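Oxidoreductase, Gfo/Idh/MocA family (Pseudomonas syringae pv. tomato, PDB 3DTY) probably works as a nucleotide-dependent oxidoreductase of the Gfo/Idh/MocA family, with a Rossmann-type domain for NAD(P) and a bound magnesium ion. Local coordinates at residues H111-K116 with G140-Y145. Residues are numbered along the deposited sequence; the frame is centred on the assembly and turned at random.
Sequences HVVCEK and GVTYGY
Thr-142 meets Glu-115 and Lys-116 just past the C-terminal ends of two neighbouring parallel strands. With chi1 at 57°, OG1 is tucked over its own backbone, flanked by N and C, and faces the 111-116 chain. OG1 accepts the backbone N-H of Lys-116 (N to OG1 3.2 Å). It also donates weakly to Glu-115, OG1 to OE1 3.1 Å. The Glu-115 chain bends at chi2 (64°), which brings the carboxylate back to Thr-142. OE1 is also hydrogen-bonded to His-30. Water 1 donates to Glu-115 OE2 (2.6 Å) and to the backbone O of Thr-142, so a second, indirect link joins the same two residues.

Lys-116 makes its contact through CB and CG, not its amine. Its CB packs tightly on Val-141 CG1 (3.5 Å), and its CG lies 4.0 Å from Tyr-143 CE1, oblique to the ring. The rest of the chain leads away, and NZ donates to the backbone O of Asp-206.

Before this point the strands pair in regular parallel fashion. Gly-140 N bonds Val-112 O, and Cys-114 N bonds Gly-140 O, both at 2.7 Å. Thr-142 N bonds Cys-114 O more loosely. Val-113 CG1 approaches Thr-142 CG2 on the side covered by helix 330-349, while Cys-114 turns its sulfur toward helix 98-107.

The strands belong to a beta-alpha-beta unit of the Rossmann domain, connected through helix 122-134. Glu-115 and Lys-116 probably begin the Glu-Lys-Pro signature of Gfo/Idh/MocA oxidoreductases. The hydroxyl thus chiefly meets the Lys-116 N-H, while His-30 and water 1 mainly hold the carboxylate, and Thr-142 adds a weak bond.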
ATOM      1  N   HIS A 111      35.488 -19.316  17.984  1.00  7.66           N
ATOM      2  CA  HIS A 111      34.837 -18.165  17.360  1.00  9.69           C
ATOM      3  C   HIS A 111      33.425 -18.225  17.927  1.00  8.88           C
ATOM      4  O   HIS A 111      32.862 -19.310  18.088  1.00  9.85           O
ATOM      5  CB  HIS A 111      34.742 -18.290  15.837  1.00 10.27           C
ATOM      6  CG  HIS A 111      36.048 -18.137  15.128  1.00 12.03           C
ATOM      7  ND1 HIS A 111      36.731 -19.208  14.592  1.00 13.67           N
ATOM      8  CD2 HIS A 111      36.796 -17.041  14.859  1.00 12.11           C
ATOM      9  CE1 HIS A 111      37.844 -18.778  14.023  1.00 12.24           C
ATOM     10  NE2 HIS A 111      37.908 -17.466  14.169  1.00 14.64           N
ATOM     11  N   VAL A 112      32.856 -17.064  18.211  1.00  8.93           N
ATOM     12  CA  VAL A 112      31.518 -16.996  18.782  1.00  9.12           C
ATOM     13  C   VAL A 112      30.488 -16.245  17.947  1.00  8.95           C
ATOM     14  O   VAL A 112      30.800 -15.284  17.245  1.00  9.10           O
ATOM     15  CB  VAL A 112      31.556 -16.316  20.175  1.00  9.13           C
ATOM     16  CG1 VAL A 112      30.167 -16.310  20.807  1.00 12.24           C
ATOM     17  CG2 VAL A 112      32.544 -17.030  21.069  1.00  8.32           C
ATOM     18  N   VAL A 113      29.254 -16.719  18.021  1.00  9.63           N
ATOM     19  CA  VAL A 113      28.130 -16.061  17.376  1.00 11.14           C
ATOM     20  C   VAL A 113      27.172 -15.978  18.552  1.00 10.42           C
ATOM     21  O   VAL A 113      26.678 -16.996  19.023  1.00 10.60           O
ATOM     22  CB  VAL A 113      27.514 -16.893  16.251  1.00 10.79           C
ATOM     23  CG1 VAL A 113      26.221 -16.241  15.788  1.00 11.86           C
ATOM     24  CG2 VAL A 113      28.488 -16.989  15.087  1.00 12.35           C
ATOM     25  N   CYS A 114      26.955 -14.767  19.049  1.00 11.02           N
ATOM     26  CA  CYS A 114      26.101 -14.569  20.206  1.00 10.46           C
ATOM     27  C   CYS A 114      24.781 -13.907  19.869  1.00 10.35           C
ATOM     28  O   CYS A 114      24.730 -12.930  19.120  1.00  9.22           O
ATOM     29  CB  CYS A 114      26.838 -13.732  21.257  1.00 12.00           C
ATOM     30  SG  CYS A 114      26.016 -13.667  22.881  1.00 14.91           S
ATOM     31  N   GLU A 115      23.708 -14.462  20.418  1.00 11.46           N
ATOM     32  CA  GLU A 115      22.381 -13.914  20.215  1.00 12.30           C
ATOM     33  C   GLU A 115      22.443 -12.583  20.945  1.00 12.46           C
ATOM     34  O   GLU A 115      22.959 -12.519  22.062  1.00 12.40           O
ATOM     35  CB  GLU A 115      21.332 -14.826  20.861  1.00 12.63           C
ATOM     36  CG  GLU A 115      19.894 -14.316  20.800  1.00 15.57           C
ATOM     37  CD  GLU A 115      19.358 -14.212  19.377  1.00 16.98           C
ATOM     38  OE1 GLU A 115      19.782 -15.015  18.524  1.00 17.27           O
ATOM     39  OE2 GLU A 115      18.497 -13.343  19.112  1.00 18.13           O
ATOM     40  N   LYS A 116      21.966 -11.510  20.326  1.00 14.09           N
ATOM     41  CA  LYS A 116      22.015 -10.238  21.023  1.00 16.41           C
ATOM     42  C   LYS A 116      21.101 -10.325  22.240  1.00 17.06           C
ATOM     43  O   LYS A 116      20.168 -11.126  22.273  1.00 15.75           O
ATOM     44  CB  LYS A 116      21.613  -9.073  20.097  1.00 17.79           C
ATOM     45  CG  LYS A 116      20.653  -9.420  18.975  1.00 20.36           C
ATOM     46  CD  LYS A 116      19.218  -9.462  19.451  1.00 22.75           C
ATOM     47  CE  LYS A 116      18.733  -8.071  19.838  1.00 24.68           C
ATOM     48  NZ  LYS A 116      17.344  -8.124  20.347  1.00 24.53           N
ATOM     49  N   GLY A 140      30.396 -12.694  16.521  1.00 11.22           N
ATOM     50  CA  GLY A 140      29.305 -12.163  15.732  1.00 11.94           C
ATOM     51  C   GLY A 140      28.089 -12.018  16.622  1.00 11.44           C
ATOM     52  O   GLY A 140      27.916 -12.792  17.562  1.00 11.98           O
ATOM     53  N   VAL A 141      27.266 -11.013  16.341  1.00 11.29           N
ATOM     54  CA  VAL A 141      26.050 -10.761  17.104  1.00 10.21           C
ATOM     55  C   VAL A 141      24.913 -10.803  16.087  1.00 10.37           C
ATOM     56  O   VAL A 141      25.038 -10.260  14.987  1.00 10.59           O
ATOM     57  CB  VAL A 141      26.095  -9.388  17.788  1.00 11.78           C
ATOM     58  CG1 VAL A 141      24.841  -9.191  18.633  1.00 11.86           C
ATOM     59  CG2 VAL A 141      27.353  -9.280  18.651  1.00 10.25           C
ATOM     60  N   THR A 142      23.806 -11.430  16.467  1.00  9.00           N
ATOM     61  CA  THR A 142      22.672 -11.621  15.570  1.00 10.20           C
ATOM     62  C   THR A 142      21.700 -10.495  15.230  1.00 10.85           C
ATOM     63  O   THR A 142      20.514 -10.570  15.556  1.00 11.52           O
ATOM     64  CB  THR A 142      21.849 -12.833  16.035  1.00 11.10           C
ATOM     65  OG1 THR A 142      21.419 -12.636  17.388  1.00 12.24           O
ATOM     66  CG2 THR A 142      22.706 -14.091  15.960  1.00 10.57           C
ATOM     67  N   TYR A 143      22.203  -9.459  14.569  1.00 11.33           N
ATOM     68  CA  TYR A 143      21.359  -8.356  14.115  1.00 11.67           C
ATOM     69  C   TYR A 143      21.056  -8.816  12.684  1.00 10.56           C
ATOM     70  O   TYR A 143      21.496  -8.215  11.707  1.00 13.03           O
ATOM     71  CB  TYR A 143      22.138  -7.033  14.118  1.00 11.94           C
ATOM     72  CG  TYR A 143      22.498  -6.514  15.501  1.00 14.96           C
ATOM     73  CD1 TYR A 143      21.508  -6.241  16.447  1.00 15.48           C
ATOM     74  CD2 TYR A 143      23.828  -6.292  15.864  1.00 15.60           C
ATOM     75  CE1 TYR A 143      21.832  -5.763  17.720  1.00 16.49           C
ATOM     76  CE2 TYR A 143      24.164  -5.809  17.135  1.00 16.47           C
ATOM     77  CZ  TYR A 143      23.159  -5.550  18.056  1.00 16.69           C
ATOM     78  OH  TYR A 143      23.480  -5.085  19.315  1.00 19.88           O
ATOM     79  N   GLY A 144      20.317  -9.920  12.600  1.00  9.22           N
ATOM     80  CA  GLY A 144      19.986 -10.553  11.336  1.00  8.12           C
ATOM     81  C   GLY A 144      19.194  -9.833  10.269  1.00  9.36           C
ATOM     82  O   GLY A 144      19.143 -10.309   9.137  1.00  9.54           O
ATOM     83  N   TYR A 145      18.557  -8.715  10.606  1.00  8.50           N
ATOM     84  CA  TYR A 145      17.792  -7.982   9.605  1.00  8.82           C
ATOM     85  C   TYR A 145      18.760  -7.398   8.586  1.00  7.62           C
ATOM     86  O   TYR A 145      18.393  -7.139   7.440  1.00  7.68           O
ATOM     87  CB  TYR A 145      16.964  -6.889  10.279  1.00  7.74           C
ATOM     88  CG  TYR A 145      15.888  -7.467  11.181  1.00  9.08           C
ATOM     89  CD1 TYR A 145      14.751  -8.062  10.639  1.00  7.38           C
ATOM     90  CD2 TYR A 145      16.042  -7.479  12.569  1.00  6.93           C
ATOM     91  CE1 TYR A 145      13.800  -8.655  11.444  1.00  6.72           C
ATOM     92  CE2 TYR A 145      15.094  -8.074  13.390  1.00  6.88           C
ATOM     93  CZ  TYR A 145      13.977  -8.660  12.817  1.00  7.32           C
ATOM     94  OH  TYR A 145      13.039  -9.257  13.606  1.00  9.22           O
TER
HETATM   95  O   HOH W   1      18.461 -11.719  17.117  1.00 15.95           O